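Local coordinates for carboxypeptidase A (Helicoverpa armigera, PDB 1JQG), which is a zinc metallocarboxypeptidase of the M14 family, made as a proenzyme in the insect mid-gut, that probably removes C-terminal residues from peptides, at residues M176-C182 and L216-N220. Residues are numbered along the deposited sequence; the frame is centred on the assembly and turned at random.
Sequences MQSLLHC and LPVAN. With ZN (zinc ion), chain B.
Ser178 OG donates to Pro217 O at 2.7 Å, standing 18° from the carbonyl plane; the hydroxyl lies between its own N and carbonyl carbon (chi1 64°), which brings it there. Ser178 O in turn receives Ala219 N at 3.1 Å. An alanine in place of Ser178 would probably leave Pro217 O without its hydroxyl donor and the segment after strand 212-216 less firmly tied to Ser178. Leu216 O takes the bond from Ser178 N at 3.1 Å, almost in line with the carbonyl, with a CA-H···O contact from Gln177 CA alongside it at 3.3 Å. With the 3.0 Å bond from Leu216 N to Met176 O, this forms a parallel bridge, Gln177 and Leu216 sharing one sheet face. Leu179 CD1 slants across Val218 CG2 at 4.0 Å, while Leu180 CD1 rests on Ala219 CB. His181 ND1 binds the zinc ion at 2.2 Å, with Glu184 and His306 completing the protein ligands; Asp252 accepts a hydrogen bond from His181 NE2. The segments following the C-terminal ends of parallel strands 173-178 and 212-216 meet here, the first carrying His181 and Glu184 as the His-x-x-Glu zinc motif of the M14 family. Ile288 of helix 283-294 covers Gln177 and Leu216, helix 187-200 packs on Ser178 and Pro217, and Asn220 is the N-cap residue before helix 221-228, whose Tyr224 touches Leu179 and Val218.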
# COMPACT_ATOMS: atom_id res chain seq x y z
N MET A 176 -2.57 -0.71 11.71
CA MET A 176 -1.64 -0.50 10.58
C MET A 176 -1.60 -1.72 9.68
O MET A 176 -1.72 -2.86 10.13
CB MET A 176 -0.31 -0.22 11.23
CG MET A 176 0.87 0.02 10.33
SD MET A 176 2.37 -0.17 11.34
CE MET A 176 1.93 0.81 12.75
N GLN A 177 -1.56 -1.50 8.37
CA GLN A 177 -1.53 -2.62 7.42
C GLN A 177 -0.72 -2.31 6.18
O GLN A 177 -0.57 -1.19 5.78
CB GLN A 177 -2.92 -3.05 6.93
CG GLN A 177 -3.72 -1.93 6.28
CD GLN A 177 -5.09 -2.38 5.83
OE1 GLN A 177 -5.82 -2.89 6.68
NE2 GLN A 177 -5.41 -2.21 4.54
N SER A 178 -0.26 -3.34 5.49
CA SER A 178 0.53 -3.21 4.30
C SER A 178 0.30 -4.39 3.35
O SER A 178 -0.36 -5.34 3.71
CB SER A 178 2.04 -3.05 4.61
OG SER A 178 2.60 -4.18 5.23
N LEU A 179 0.78 -4.23 2.11
CA LEU A 179 0.69 -5.26 1.10
C LEU A 179 -0.72 -5.58 0.63
O LEU A 179 -0.98 -6.63 0.09
CB LEU A 179 1.44 -6.52 1.53
CG LEU A 179 2.98 -6.45 1.48
CD1 LEU A 179 3.63 -7.77 1.84
CD2 LEU A 179 3.56 -5.98 0.15
N LEU A 180 -1.63 -4.63 0.70
CA LEU A 180 -2.98 -4.75 0.17
C LEU A 180 -2.87 -4.91 -1.36
O LEU A 180 -3.57 -5.74 -1.96
CB LEU A 180 -3.84 -3.57 0.59
CG LEU A 180 -5.35 -3.69 0.36
CD1 LEU A 180 -5.88 -4.82 1.17
CD2 LEU A 180 -6.13 -2.42 0.65
N HIS A 181 -2.02 -4.11 -1.98
CA HIS A 181 -1.61 -4.23 -3.36
C HIS A 181 -0.26 -4.94 -3.35
O HIS A 181 0.84 -4.39 -3.11
CB HIS A 181 -1.51 -2.86 -4.00
CG HIS A 181 -2.82 -2.25 -4.34
ND1 HIS A 181 -3.11 -0.95 -4.35
CD2 HIS A 181 -4.02 -2.75 -4.73
CE1 HIS A 181 -4.28 -0.52 -4.68
NE2 HIS A 181 -4.87 -1.68 -4.92
N CYS A 182 -0.28 -6.24 -3.62
CA CYS A 182 0.86 -7.11 -3.53
C CYS A 182 2.14 -6.73 -4.21
O CYS A 182 3.21 -7.17 -3.77
CB CYS A 182 0.32 -8.47 -3.93
SG CYS A 182 -0.53 -8.59 -5.50
N LEU A 216 -0.97 -5.68 10.58
CA LEU A 216 -1.19 -6.72 9.57
C LEU A 216 -0.17 -6.56 8.44
O LEU A 216 -0.30 -5.72 7.54
CB LEU A 216 -2.63 -6.64 9.04
CG LEU A 216 -3.04 -7.57 7.90
CD1 LEU A 216 -2.95 -9.04 8.26
CD2 LEU A 216 -4.48 -7.34 7.44
N PRO A 217 0.93 -7.32 8.49
CA PRO A 217 2.01 -7.25 7.52
C PRO A 217 1.58 -7.54 6.10
O PRO A 217 1.90 -6.81 5.16
CB PRO A 217 3.08 -8.14 8.09
CG PRO A 217 2.76 -8.27 9.56
CD PRO A 217 1.25 -8.23 9.61
N VAL A 218 1.02 -8.71 5.80
CA VAL A 218 0.63 -9.18 4.51
C VAL A 218 -0.88 -9.30 4.35
O VAL A 218 -1.53 -10.30 4.61
CB VAL A 218 1.25 -10.55 4.17
CG1 VAL A 218 1.07 -10.84 2.68
CG2 VAL A 218 2.73 -10.57 4.52
N ALA A 219 -1.50 -8.22 3.83
CA ALA A 219 -2.93 -8.16 3.66
C ALA A 219 -3.43 -8.91 2.44
O ALA A 219 -4.62 -9.31 2.45
CB ALA A 219 -3.38 -6.72 3.58
N ASN A 220 -2.53 -9.22 1.53
CA ASN A 220 -2.84 -9.93 0.30
C ASN A 220 -1.83 -11.04 0.00
O ASN A 220 -0.99 -10.96 -0.88
CB ASN A 220 -2.86 -8.90 -0.85
CG ASN A 220 -3.37 -9.45 -2.17
OD1 ASN A 220 -3.23 -8.74 -3.16
ND2 ASN A 220 -3.91 -10.66 -2.19
ZN ZN B . -1.69 0.69 -3.78
O HOH W 1 -2.29 2.79 -4.87